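PDB 6K6R: thiosulfate sulfurtransferase RDL2, mitochondrial, which catalyses the transfer of sulfane sulfur from thiosulfate to cyanide, yielding thiocyanate and sulfite in yeast mitochondria. Local coordinates for residues A[63-68]-A[135-140]; A[57-62]-A[109-114]; A[31-36]-A[99-104]; A[85-88]-A[92-95]. One frame throughout, in Å; residues are numbered along the deposited sequence.

Interaction 1 of 4, residues A[63-68]-A[135-140]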
loop_
_atom_site.group_PDB
_atom_site.type_symbol
_atom_site.label_atom_id
_atom_site.label_comp_id
_atom_site.label_asym_id
_atom_site.label_seq_id
_atom_site.Cartn_x
_atom_site.Cartn_y
_atom_site.Cartn_z
ATOM N N TYR A 63 -10.972 8.049 -6.155
ATOM C CA TYR A 63 -11.441 6.847 -5.477
ATOM C C TYR A 63 -10.363 6.367 -4.521
ATOM O O TYR A 63 -9.219 6.152 -4.932
ATOM C CB TYR A 63 -11.792 5.729 -6.466
ATOM C CG TYR A 63 -12.019 4.394 -5.788
ATOM C CD1 TYR A 63 -13.210 4.125 -5.124
ATOM C CD2 TYR A 63 -11.038 3.408 -5.795
ATOM C CE1 TYR A 63 -13.422 2.911 -4.496
ATOM C CE2 TYR A 63 -11.241 2.191 -5.167
ATOM C CZ TYR A 63 -12.435 1.949 -4.520
ATOM O OH TYR A 63 -12.643 0.740 -3.895
ATOM N N LYS A 64 -10.734 6.192 -3.256
ATOM C CA LYS A 64 -9.868 5.595 -2.249
ATOM C C LYS A 64 -10.389 4.200 -1.934
ATOM O O LYS A 64 -11.557 4.042 -1.560
ATOM C CB LYS A 64 -9.823 6.442 -0.979
ATOM C CG LYS A 64 -8.913 5.872 0.102
ATOM C CD LYS A 64 -8.856 6.771 1.326
ATOM C CE LYS A 64 -9.467 6.090 2.542
ATOM N NZ LYS A 64 -8.523 5.128 3.180
ATOM N N MET A 65 -9.538 3.200 -2.098
ATOM C CA MET A 65 -9.897 1.851 -1.685
ATOM C C MET A 65 -10.016 1.825 -0.168
ATOM O O MET A 65 -9.056 2.188 0.523
ATOM C CB MET A 65 -8.856 0.847 -2.166
ATOM C CG MET A 65 -9.340 -0.593 -2.160
ATOM S SD MET A 65 -8.132 -1.729 -2.865
ATOM C CE MET A 65 -7.261 -2.236 -1.392
ATOM N N PRO A 66 -11.163 1.437 0.390
ATOM C CA PRO A 66 -11.325 1.486 1.849
ATOM C C PRO A 66 -10.284 0.635 2.563
ATOM O O PRO A 66 -9.800 -0.368 2.035
ATOM C CB PRO A 66 -12.744 0.946 2.072
ATOM C CG PRO A 66 -13.140 0.298 0.776
ATOM C CD PRO A 66 -12.397 1.020 -0.294
ATOM N N THR A 67 -9.937 1.069 3.777
ATOM C CA THR A 67 -8.945 0.489 4.682
ATOM C C THR A 67 -7.508 0.682 4.210
ATOM O O THR A 67 -6.588 0.174 4.862
ATOM C CB THR A 67 -9.171 -1.009 4.945
ATOM O OG1 THR A 67 -8.869 -1.759 3.761
ATOM C CG2 THR A 67 -10.612 -1.273 5.363
ATOM N N THR A 68 -7.275 1.402 3.116
ATOM C CA THR A 68 -5.914 1.627 2.658
ATOM C C THR A 68 -5.293 2.830 3.360
ATOM O O THR A 68 -5.985 3.717 3.867
ATOM C CB THR A 68 -5.870 1.856 1.146
ATOM O OG1 THR A 68 -6.826 2.861 0.780
ATOM C CG2 THR A 68 -6.178 0.577 0.406
ATOM N N THR A 135 -7.828 1.344 -11.594
ATOM C CA THR A 135 -8.775 1.255 -12.701
ATOM C C THR A 135 -9.186 -0.190 -12.957
ATOM O O THR A 135 -10.372 -0.480 -13.158
ATOM C CB THR A 135 -8.166 1.869 -13.962
ATOM O OG1 THR A 135 -7.869 3.252 -13.729
ATOM C CG2 THR A 135 -9.128 1.754 -15.134
ATOM N N GLU A 136 -8.217 -1.110 -12.950
ATOM C CA GLU A 136 -8.531 -2.528 -13.096
ATOM C C GLU A 136 -9.373 -3.028 -11.932
ATOM O O GLU A 136 -10.301 -3.824 -12.121
ATOM C CB GLU A 136 -7.238 -3.337 -13.207
ATOM C CG GLU A 136 -7.410 -4.723 -13.808
ATOM C CD GLU A 136 -6.134 -5.544 -13.753
ATOM O OE1 GLU A 136 -5.075 -5.031 -14.174
ATOM O OE2 GLU A 136 -6.191 -6.705 -13.295
ATOM N N TRP A 137 -9.060 -2.573 -10.716
ATOM C CA TRP A 137 -9.825 -2.971 -9.540
ATOM C C TRP A 137 -11.270 -2.495 -9.640
ATOM O O TRP A 137 -12.208 -3.266 -9.405
ATOM C CB TRP A 137 -9.147 -2.419 -8.284
ATOM C CG TRP A 137 -10.043 -2.241 -7.094
ATOM C CD1 TRP A 137 -10.808 -1.149 -6.796
ATOM C CD2 TRP A 137 -10.243 -3.173 -6.023
ATOM N NE1 TRP A 137 -11.481 -1.350 -5.616
ATOM C CE2 TRP A 137 -11.150 -2.584 -5.121
ATOM C CE3 TRP A 137 -9.746 -4.450 -5.745
ATOM C CZ2 TRP A 137 -11.572 -3.229 -3.960
ATOM C CZ3 TRP A 137 -10.166 -5.089 -4.591
ATOM C CH2 TRP A 137 -11.070 -4.478 -3.714
ATOM N N LEU A 138 -11.467 -1.223 -9.995
ATOM C CA LEU A 138 -12.820 -0.692 -10.127
ATOM C C LEU A 138 -13.561 -1.318 -11.301
ATOM O O LEU A 138 -14.790 -1.443 -11.259
ATOM C CB LEU A 138 -12.776 0.828 -10.280
ATOM C CG LEU A 138 -12.303 1.622 -9.062
ATOM C CD1 LEU A 138 -12.095 3.086 -9.417
ATOM C CD2 LEU A 138 -13.296 1.483 -7.925
ATOM N N ALA A 139 -12.839 -1.713 -12.353
ATOM C CA ALA A 139 -13.493 -2.334 -13.499
ATOM C C ALA A 139 -14.067 -3.699 -13.147
ATOM O O ALA A 139 -15.052 -4.132 -13.757
ATOM C CB ALA A 139 -12.512 -2.453 -14.665
ATOM N N LYS A 140 -13.476 -4.387 -12.170
ATOM C CA LYS A 140 -13.939 -5.696 -11.736
ATOM C C LYS A 140 -14.928 -5.618 -10.576
ATOM O O LYS A 140 -15.156 -6.626 -9.898
ATOM C CB LYS A 140 -12.746 -6.576 -11.357
ATOM C CG LYS A 140 -11.789 -6.845 -12.510
ATOM C CD LYS A 140 -10.514 -7.524 -12.034
ATOM C CE LYS A 140 -9.625 -7.906 -13.209
ATOM N NZ LYS A 140 -10.261 -8.933 -14.078
#

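Interaction 2 of 4, residues A[57-62]-A[109-114]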
loop_
_atom_site.group_PDB
_atom_site.type_symbol
_atom_site.label_atom_id
_atom_site.label_comp_id
_atom_site.label_asym_id
_atom_site.label_seq_id
_atom_site.Cartn_x
_atom_site.Cartn_y
_atom_site.Cartn_z
ATOM N N PRO A 57 -2.039 11.839 -3.641
ATOM C CA PRO A 57 -3.327 12.190 -3.019
ATOM C C PRO A 57 -4.305 12.815 -3.995
ATOM O O PRO A 57 -5.523 12.725 -3.794
ATOM C CB PRO A 57 -2.925 13.178 -1.915
ATOM C CG PRO A 57 -1.499 12.874 -1.630
ATOM C CD PRO A 57 -0.897 12.435 -2.930
ATOM N N LYS A 58 -3.795 13.441 -5.059
ATOM C CA LYS A 58 -4.668 13.988 -6.091
ATOM C C LYS A 58 -5.490 12.888 -6.758
ATOM O O LYS A 58 -6.673 13.086 -7.059
ATOM C CB LYS A 58 -3.846 14.774 -7.125
ATOM C CG LYS A 58 -2.829 15.797 -6.555
ATOM C CD LYS A 58 -1.505 15.168 -6.112
ATOM C CE LYS A 58 -0.845 15.966 -4.991
ATOM N NZ LYS A 58 0.318 15.244 -4.395
ATOM N N GLU A 59 -4.889 11.716 -6.977
ATOM C CA GLU A 59 -5.623 10.604 -7.571
ATOM C C GLU A 59 -6.518 9.895 -6.560
ATOM O O GLU A 59 -7.562 9.350 -6.937
ATOM C CB GLU A 59 -4.652 9.597 -8.191
ATOM C CG GLU A 59 -3.643 10.217 -9.140
ATOM C CD GLU A 59 -2.505 9.274 -9.469
ATOM O OE1 GLU A 59 -1.378 9.508 -8.982
ATOM O OE2 GLU A 59 -2.739 8.299 -10.215
ATOM N N VAL A 60 -6.128 9.887 -5.282
ATOM C CA VAL A 60 -6.946 9.256 -4.253
ATOM C C VAL A 60 -8.273 9.982 -4.069
ATOM O O VAL A 60 -9.239 9.389 -3.574
ATOM C CB VAL A 60 -6.167 9.183 -2.926
ATOM C CG1 VAL A 60 -6.833 8.216 -1.964
ATOM C CG2 VAL A 60 -4.729 8.762 -3.182
ATOM N N LYS A 61 -8.350 11.257 -4.464
ATOM C CA LYS A 61 -9.611 11.987 -4.372
ATOM C C LYS A 61 -10.677 11.385 -5.277
ATOM O O LYS A 61 -11.870 11.460 -4.966
ATOM C CB LYS A 61 -9.393 13.460 -4.722
ATOM C CG LYS A 61 -8.478 14.203 -3.763
ATOM C CD LYS A 61 -9.148 14.435 -2.419
ATOM C CE LYS A 61 -8.478 15.569 -1.662
ATOM N NZ LYS A 61 -8.590 16.864 -2.388
ATOM N N ASP A 62 -10.269 10.782 -6.398
ATOM C CA ASP A 62 -11.239 10.184 -7.309
ATOM C C ASP A 62 -11.819 8.899 -6.732
ATOM O O ASP A 62 -13.032 8.668 -6.811
ATOM C CB ASP A 62 -10.588 9.921 -8.667
ATOM C CG ASP A 62 -10.376 11.192 -9.466
ATOM O OD1 ASP A 62 -10.851 12.260 -9.025
ATOM O OD2 ASP A 62 -9.733 11.123 -10.534
ATOM N N GLY A 109 2.640 1.929 -14.307
ATOM C CA GLY A 109 4.072 2.092 -14.446
ATOM C C GLY A 109 4.823 1.294 -13.400
ATOM O O GLY A 109 4.450 0.160 -13.089
ATOM N N VAL A 110 5.872 1.884 -12.837
ATOM C CA VAL A 110 6.739 1.198 -11.891
ATOM C C VAL A 110 6.598 1.776 -10.483
ATOM O O VAL A 110 7.483 1.592 -9.649
ATOM C CB VAL A 110 8.201 1.232 -12.362
ATOM C CG1 VAL A 110 8.328 0.595 -13.735
ATOM C CG2 VAL A 110 8.714 2.664 -12.392
ATOM N N ARG A 111 5.490 2.465 -10.203
ATOM C CA ARG A 111 5.340 3.134 -8.914
ATOM C C ARG A 111 5.274 2.128 -7.770
ATOM O O ARG A 111 6.024 2.238 -6.793
ATOM C CB ARG A 111 4.097 4.023 -8.924
ATOM C CG ARG A 111 4.317 5.384 -9.561
ATOM C CD ARG A 111 3.036 5.924 -10.173
ATOM N NE ARG A 111 2.438 6.972 -9.350
ATOM C CZ ARG A 111 1.169 7.356 -9.435
ATOM N NH1 ARG A 111 0.355 6.778 -10.307
ATOM N NH2 ARG A 111 0.712 8.320 -8.647
ATOM N N ALA A 112 4.380 1.141 -7.870
ATOM C CA ALA A 112 4.245 0.161 -6.797
ATOM C C ALA A 112 5.505 -0.686 -6.658
ATOM O O ALA A 112 5.913 -1.024 -5.541
ATOM C CB ALA A 112 3.030 -0.729 -7.045
ATOM N N LYS A 113 6.130 -1.039 -7.783
ATOM C CA LYS A 113 7.373 -1.800 -7.728
ATOM C C LYS A 113 8.467 -1.012 -7.019
ATOM O O LYS A 113 9.256 -1.579 -6.253
ATOM C CB LYS A 113 7.813 -2.184 -9.142
ATOM C CG LYS A 113 9.193 -2.814 -9.220
ATOM C CD LYS A 113 9.443 -3.430 -10.587
ATOM C CE LYS A 113 9.921 -4.868 -10.463
ATOM N NZ LYS A 113 11.347 -4.945 -10.044
ATOM N N THR A 114 8.521 0.301 -7.251
ATOM C CA THR A 114 9.529 1.127 -6.593
ATOM C C THR A 114 9.231 1.289 -5.108
ATOM O O THR A 114 10.152 1.306 -4.283
ATOM C CB THR A 114 9.616 2.493 -7.273
ATOM O OG1 THR A 114 9.599 2.324 -8.697
ATOM C CG2 THR A 114 10.894 3.203 -6.873
#

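Interaction 3 of 4, residues A[31-36]-A[99-104]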
loop_
_atom_site.group_PDB
_atom_site.type_symbol
_atom_site.label_atom_id
_atom_site.label_comp_id
_atom_site.label_asym_id
_atom_site.label_seq_id
_atom_site.Cartn_x
_atom_site.Cartn_y
_atom_site.Cartn_z
ATOM N N LYS A 31 4.910 -11.042 -2.017
ATOM C CA LYS A 31 3.857 -12.007 -2.303
ATOM C C LYS A 31 2.811 -11.384 -3.219
ATOM O O LYS A 31 2.363 -10.257 -2.991
ATOM C CB LYS A 31 3.217 -12.476 -0.997
ATOM C CG LYS A 31 2.068 -13.456 -1.158
ATOM C CD LYS A 31 1.399 -13.701 0.187
ATOM C CE LYS A 31 0.300 -14.745 0.096
ATOM N NZ LYS A 31 -0.385 -14.925 1.407
ATOM N N ILE A 32 2.424 -12.116 -4.258
ATOM C CA ILE A 32 1.498 -11.614 -5.267
ATOM C C ILE A 32 0.071 -11.900 -4.818
ATOM O O ILE A 32 -0.279 -13.046 -4.515
ATOM C CB ILE A 32 1.783 -12.242 -6.641
ATOM C CG1 ILE A 32 3.257 -12.076 -7.024
ATOM C CG2 ILE A 32 0.888 -11.628 -7.702
ATOM C CD1 ILE A 32 4.114 -13.300 -6.749
ATOM N N TYR A 33 -0.754 -10.857 -4.780
ATOM C CA TYR A 33 -2.144 -10.958 -4.358
ATOM C C TYR A 33 -3.073 -10.780 -5.553
ATOM O O TYR A 33 -2.748 -10.081 -6.515
ATOM C CB TYR A 33 -2.473 -9.913 -3.288
ATOM C CG TYR A 33 -1.933 -10.242 -1.914
ATOM C CD1 TYR A 33 -0.584 -10.092 -1.622
ATOM C CD2 TYR A 33 -2.774 -10.703 -0.910
ATOM C CE1 TYR A 33 -0.086 -10.392 -0.368
ATOM C CE2 TYR A 33 -2.285 -11.006 0.348
ATOM C CZ TYR A 33 -0.942 -10.849 0.613
ATOM O OH TYR A 33 -0.452 -11.149 1.863
ATOM N N THR A 34 -4.238 -11.417 -5.478
ATOM C CA THR A 34 -5.235 -11.343 -6.531
ATOM C C THR A 34 -6.379 -10.427 -6.103
ATOM O O THR A 34 -6.403 -9.896 -4.990
ATOM C CB THR A 34 -5.754 -12.739 -6.880
ATOM O OG1 THR A 34 -6.343 -13.334 -5.717
ATOM C CG2 THR A 34 -4.617 -13.620 -7.373
ATOM N N PHE A 35 -7.341 -10.241 -7.009
ATOM C CA PHE A 35 -8.494 -9.396 -6.711
ATOM C C PHE A 35 -9.260 -9.920 -5.503
ATOM O O PHE A 35 -9.620 -9.154 -4.601
ATOM C CB PHE A 35 -9.406 -9.308 -7.936
ATOM C CG PHE A 35 -10.671 -8.527 -7.703
ATOM C CD1 PHE A 35 -10.705 -7.158 -7.917
ATOM C CD2 PHE A 35 -11.830 -9.163 -7.284
ATOM C CE1 PHE A 35 -11.868 -6.438 -7.706
ATOM C CE2 PHE A 35 -12.994 -8.448 -7.071
ATOM C CZ PHE A 35 -13.013 -7.084 -7.283
ATOM N N ASP A 36 -9.517 -11.231 -5.468
ATOM C CA ASP A 36 -10.295 -11.807 -4.376
ATOM C C ASP A 36 -9.561 -11.692 -3.045
ATOM O O ASP A 36 -10.180 -11.416 -2.012
ATOM C CB ASP A 36 -10.626 -13.266 -4.682
ATOM C CG ASP A 36 -11.829 -13.413 -5.592
ATOM O OD1 ASP A 36 -12.687 -12.506 -5.595
ATOM O OD2 ASP A 36 -11.913 -14.432 -6.308
ATOM N N ASP A 99 7.130 -5.188 11.317
ATOM C CA ASP A 99 6.633 -6.551 11.195
ATOM C C ASP A 99 5.352 -6.638 10.377
ATOM O O ASP A 99 4.989 -7.734 9.937
ATOM C CB ASP A 99 6.392 -7.158 12.581
ATOM C CG ASP A 99 5.723 -6.189 13.535
ATOM O OD1 ASP A 99 4.495 -5.986 13.415
ATOM O OD2 ASP A 99 6.424 -5.631 14.404
ATOM N N LYS A 100 4.665 -5.515 10.168
ATOM C CA LYS A 100 3.455 -5.515 9.360
ATOM C C LYS A 100 3.780 -5.868 7.914
ATOM O O LYS A 100 4.853 -5.544 7.397
ATOM C CB LYS A 100 2.775 -4.146 9.416
ATOM C CG LYS A 100 2.281 -3.740 10.793
ATOM C CD LYS A 100 1.189 -4.666 11.295
ATOM C CE LYS A 100 0.564 -4.127 12.570
ATOM N NZ LYS A 100 -0.428 -3.054 12.287
ATOM N N GLU A 101 2.840 -6.544 7.259
ATOM C CA GLU A 101 2.967 -6.864 5.841
ATOM C C GLU A 101 2.346 -5.730 5.035
ATOM O O GLU A 101 1.129 -5.517 5.083
ATOM C CB GLU A 101 2.306 -8.200 5.513
ATOM C CG GLU A 101 2.513 -8.633 4.067
ATOM C CD GLU A 101 1.799 -9.927 3.724
ATOM O OE1 GLU A 101 0.885 -10.326 4.477
ATOM O OE2 GLU A 101 2.151 -10.543 2.696
ATOM N N LEU A 102 3.180 -5.000 4.298
ATOM C CA LEU A 102 2.718 -3.908 3.453
ATOM C C LEU A 102 2.447 -4.447 2.053
ATOM O O LEU A 102 3.370 -4.896 1.365
ATOM C CB LEU A 102 3.749 -2.781 3.409
ATOM C CG LEU A 102 4.300 -2.310 4.757
ATOM C CD1 LEU A 102 5.279 -1.162 4.566
ATOM C CD2 LEU A 102 3.168 -1.906 5.687
ATOM N N ILE A 103 1.185 -4.411 1.643
ATOM C CA ILE A 103 0.765 -4.882 0.330
ATOM C C ILE A 103 0.531 -3.655 -0.539
ATOM O O ILE A 103 -0.387 -2.867 -0.285
ATOM C CB ILE A 103 -0.488 -5.761 0.419
ATOM C CG1 ILE A 103 -0.174 -7.045 1.191
ATOM C CG2 ILE A 103 -1.016 -6.084 -0.971
ATOM C CD1 ILE A 103 -1.267 -7.475 2.141
ATOM N N PHE A 104 1.357 -3.488 -1.567
ATOM C CA PHE A 104 1.344 -2.284 -2.387
ATOM C C PHE A 104 0.411 -2.494 -3.574
ATOM O O PHE A 104 0.658 -3.353 -4.426
ATOM C CB PHE A 104 2.759 -1.938 -2.843
ATOM C CG PHE A 104 3.668 -1.528 -1.720
ATOM C CD1 PHE A 104 3.761 -0.201 -1.335
ATOM C CD2 PHE A 104 4.418 -2.473 -1.037
ATOM C CE1 PHE A 104 4.592 0.179 -0.296
ATOM C CE2 PHE A 104 5.250 -2.101 0.003
ATOM C CZ PHE A 104 5.337 -0.773 0.373
#

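Interaction 4 of 4, residues A[85-88]-A[92-95]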
loop_
_atom_site.group_PDB
_atom_site.type_symbol
_atom_site.label_atom_id
_atom_site.label_comp_id
_atom_site.label_asym_id
_atom_site.label_seq_id
_atom_site.Cartn_x
_atom_site.Cartn_y
_atom_site.Cartn_z
ATOM N N LYS A 85 7.632 10.058 14.823
ATOM C CA LYS A 85 6.784 11.211 15.109
ATOM C C LYS A 85 6.562 12.077 13.874
ATOM O O LYS A 85 5.445 12.558 13.648
ATOM C CB LYS A 85 7.392 12.041 16.236
ATOM C CG LYS A 85 6.515 13.183 16.680
ATOM C CD LYS A 85 7.357 14.424 16.894
ATOM C CE LYS A 85 8.260 14.277 18.109
ATOM N NZ LYS A 85 9.367 15.279 18.081
ATOM N N GLU A 86 7.607 12.299 13.077
ATOM C CA GLU A 86 7.444 13.099 11.871
ATOM C C GLU A 86 6.608 12.369 10.827
ATOM O O GLU A 86 5.896 13.012 10.049
ATOM C CB GLU A 86 8.809 13.482 11.292
ATOM C CG GLU A 86 8.749 14.707 10.382
ATOM C CD GLU A 86 9.891 14.764 9.384
ATOM O OE1 GLU A 86 9.668 15.236 8.245
ATOM O OE2 GLU A 86 11.014 14.347 9.737
ATOM N N PHE A 87 6.680 11.035 10.789
ATOM C CA PHE A 87 5.792 10.282 9.909
ATOM C C PHE A 87 4.335 10.541 10.264
ATOM O O PHE A 87 3.501 10.757 9.378
ATOM C CB PHE A 87 6.107 8.787 9.990
ATOM C CG PHE A 87 5.436 7.959 8.921
ATOM C CD1 PHE A 87 4.101 7.599 9.034
ATOM C CD2 PHE A 87 6.143 7.534 7.808
ATOM C CE1 PHE A 87 3.486 6.838 8.059
ATOM C CE2 PHE A 87 5.531 6.771 6.827
ATOM C CZ PHE A 87 4.202 6.424 6.955
ATOM N N HIS A 88 4.012 10.526 11.559
ATOM C CA HIS A 88 2.640 10.780 11.981
ATOM C C HIS A 88 2.229 12.222 11.720
ATOM O O HIS A 88 1.056 12.487 11.446
ATOM C CB HIS A 88 2.470 10.444 13.461
ATOM C CG HIS A 88 1.041 10.335 13.891
ATOM N ND1 HIS A 88 0.226 11.436 14.053
ATOM C CD2 HIS A 88 0.276 9.256 14.180
ATOM C CE1 HIS A 88 -0.977 11.039 14.429
ATOM N NE2 HIS A 88 -0.972 9.721 14.514
ATOM N N GLN A 92 -0.442 11.846 9.162
ATOM C CA GLN A 92 -1.591 11.767 10.069
ATOM C C GLN A 92 -2.103 10.334 10.219
ATOM O O GLN A 92 -3.308 10.090 10.316
ATOM C CB GLN A 92 -2.716 12.711 9.637
ATOM C CG GLN A 92 -2.560 14.114 10.198
ATOM C CD GLN A 92 -2.275 14.113 11.690
ATOM O OE1 GLN A 92 -1.260 14.646 12.140
ATOM N NE2 GLN A 92 -3.173 13.516 12.465
ATOM N N PHE A 93 -1.175 9.380 10.229
ATOM C CA PHE A 93 -1.435 8.051 10.762
ATOM C C PHE A 93 -0.110 7.479 11.248
ATOM O O PHE A 93 0.962 8.022 10.971
ATOM C CB PHE A 93 -2.121 7.127 9.740
ATOM C CG PHE A 93 -1.363 6.946 8.452
ATOM C CD1 PHE A 93 -0.314 6.046 8.364
ATOM C CD2 PHE A 93 -1.730 7.651 7.317
ATOM C CE1 PHE A 93 0.372 5.870 7.175
ATOM C CE2 PHE A 93 -1.049 7.479 6.126
ATOM C CZ PHE A 93 0.003 6.588 6.056
ATOM N N ALA A 94 -0.197 6.379 11.988
ATOM C CA ALA A 94 0.988 5.814 12.618
ATOM C C ALA A 94 1.918 5.200 11.579
ATOM O O ALA A 94 1.472 4.569 10.616
ATOM C CB ALA A 94 0.589 4.760 13.650
ATOM N N LYS A 95 3.215 5.395 11.776
ATOM C CA LYS A 95 4.205 4.714 10.958
ATOM C C LYS A 95 4.096 3.216 11.208
ATOM O O LYS A 95 4.266 2.775 12.355
ATOM C CB LYS A 95 5.615 5.207 11.273
ATOM C CG LYS A 95 6.714 4.370 10.634
ATOM C CD LYS A 95 7.991 5.173 10.437
ATOM C CE LYS A 95 9.222 4.303 10.641
ATOM N NZ LYS A 95 10.325 4.665 9.708
#

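Interaction 1 of 4, residues A[63-68]-A[135-140]
A Met-aromatic contact and an indole hydrogen bond join Met65 and Tyr63, in the loop that runs into strand 69-70, to Trp137 on helix 134-139. Met65 SD sits over the centre of the six-membered ring of Trp137, 3.9 Å from its centroid and only 10° off the normal, so the sulfur meets the π face squarely. The indole is gripped at its rim as well: Trp137 NE1 donates to Tyr63 OH at 2.9 Å, the hydroxyl lying slightly tilted from the indole plane. Within the rhodanese domain, the pair of contacts ties the loop leading to one edge of the parallel sheet to the last helix of the chain. The CD2 methyl of Leu138 lies over the middle of the Tyr63 ring, 3.4 Å from the centroid, in a CH-π contact. With Tyr63 CG anti to the backbone N (chi1 169°), the ring reaches toward the helix, where the leucine slides past it in the opposite direction and the tryptophan crosses it at about a right angle. The tyrosine and indole rings themselves meet rim to rim, Tyr63 CE2 lying 3.7 Å from Trp137 CD1. Val38 of helix 35-43 touches both Met65 and Trp137.

Interaction 2 of 4, residues A[57-62]-A[109-114]
Both Glu59 and Arg111 turn CG away from the carbonyl carbon, to lie beside the backbone N (chi1 -52° and -82°), which sends an extended glutamate and an arginine bent at chi3 toward each other from opposite directions. They meet in a two-pronged, end-on salt bridge through NH1 and NH2 of Arg111, between helix 57-60 and the first turn of helix 111-121. The span is long, the CA atoms of Glu59 and Arg111 being 13.3 Å apart, so the link rests on the ends of these two side chains. Carboxylate and guanidinium are nearly coplanar, with planes 10° apart, and the carboxylate comes up to the guanidinium edge. Arg111 closes the loop that follows Cys106, which carries the persulfide sulfur in this structure, and opens the helix; it is probably the active-site-loop arginine that this rhodanese uses in decomposing thiosulfate. Glu59 may therefore act as a second-shell residue that fixes the rotation of the guanidinium. The carboxylate is steadied by the backbone, because Glu59 OE1 also accepts from Glu56 N. The modelled distance from Arg111 NH2 to Glu59 OE1, 2.4 Å, is doubtful as an exact length. The second prong is weak, Arg111 NH1 standing 3.4 Å from Glu59 OE2.

Interaction 3 of 4, residues A[31-36]-A[99-104]
The Tyr33 ring carries Ile103 CD1 over one face and the carboxylate of Glu101 at its edge, near the ring plane. At that edge the hydroxyl donates a hydrogen bond, Tyr33 OH to Glu101 OE2 at 2.8 Å, and the oxygen is approached from above the carboxylate plane, 42° out of it; ring and carboxylate are turned 64° against each other. In the CH-π contact on the face, Ile103 CD1 lies 4.2 Å from the ring centroid and off its normal. Both carbons of the branch pack at 3.7 Å: Ile103 CD1 on Tyr33 CZ and Ile103 CG1 on Tyr33 CE1. Glu101 reaches the hydroxyl as an extended chain with CG anti to the backbone N (chi1 -175°). Lys31 crosses beside it, its amine NZ 5.2 Å from Glu101 OE2, a spacing that may lend electrostatic support to the buried acid. Lys49 adds a weak hydrogen bond to the tyrosine hydroxyl and a long, weak ion pair to Glu101. In the parallel rhodanese sheet, strand 127-129 separates strands 31-32 and 101-104, so Tyr33, just past the edge strand, bridges to the next but one, while Val38 and Leu41 of helix 35-43 pack on Tyr33 and Ile103 respectively.

Interaction 4 of 4, residues A[85-88]-A[92-95]
Phe87, on the buried side of helix 84-91, makes the tight half of this contact, while His88 and Gln92 form its more open half at the surface. The chain leaves the helix at Gln92, whose positive phi turns it back so that residues 93-95 run alongside the last turns. Lys95 CB then lies over one face of the Phe87 ring, 4.0 Å from the centroid, in a CH-π contact, and Lys95 CA comes within 3.5 Å of Phe87 CD1. Phe93 meets the same ring at its edge: Phe93 CE1 is 3.4 Å from Phe87 CE1, the two planes being 72° apart. Phe93 reaches there although its CB points away from the helix, because CG sits between the backbone N and the carbonyl carbon (chi1 57°). Ile71 touches both phenylalanines from another loop. On the looser side the backbone does the holding. Gln92 N donates to His88 O at 2.8 Å. Phe93 O faces His88 CA at 3.4 Å in a CA-H...O contact, and the imidazole lies over the Gln92-Phe93 peptide. Lys95 gives Phe87 its CA and aliphatic carbons; its amine is held by the carbonyls of Leu80 and Leu82, so one side chain packs its carbons on a ring while its ammonium ties down two backbone carbonyls.

In the fold
Only interaction 3 is buried, and it combines a hydrogen-bonded acid with apolar packing between the end of the edge strand and strand 101-104. Interaction 1 is partly buried and adds sulfur and indole chemistry; it touches interaction 3 where Phe35 packs on Trp137, so helices 35-43 and 134-139 share one aromatic cluster. Interactions 2 and 4 are surface contacts of opposite character: one is a charged link between side-chain ends beside the active-site loop, the other a local chain reversal packed on aromatic rings. Interactions 2 and 3 lie on opposite sides of the chain's centre, yet strand 101-104 leads through the active-site loop into helix 111-121. Interaction 4 adjoins interaction 3 in sequence but touches none.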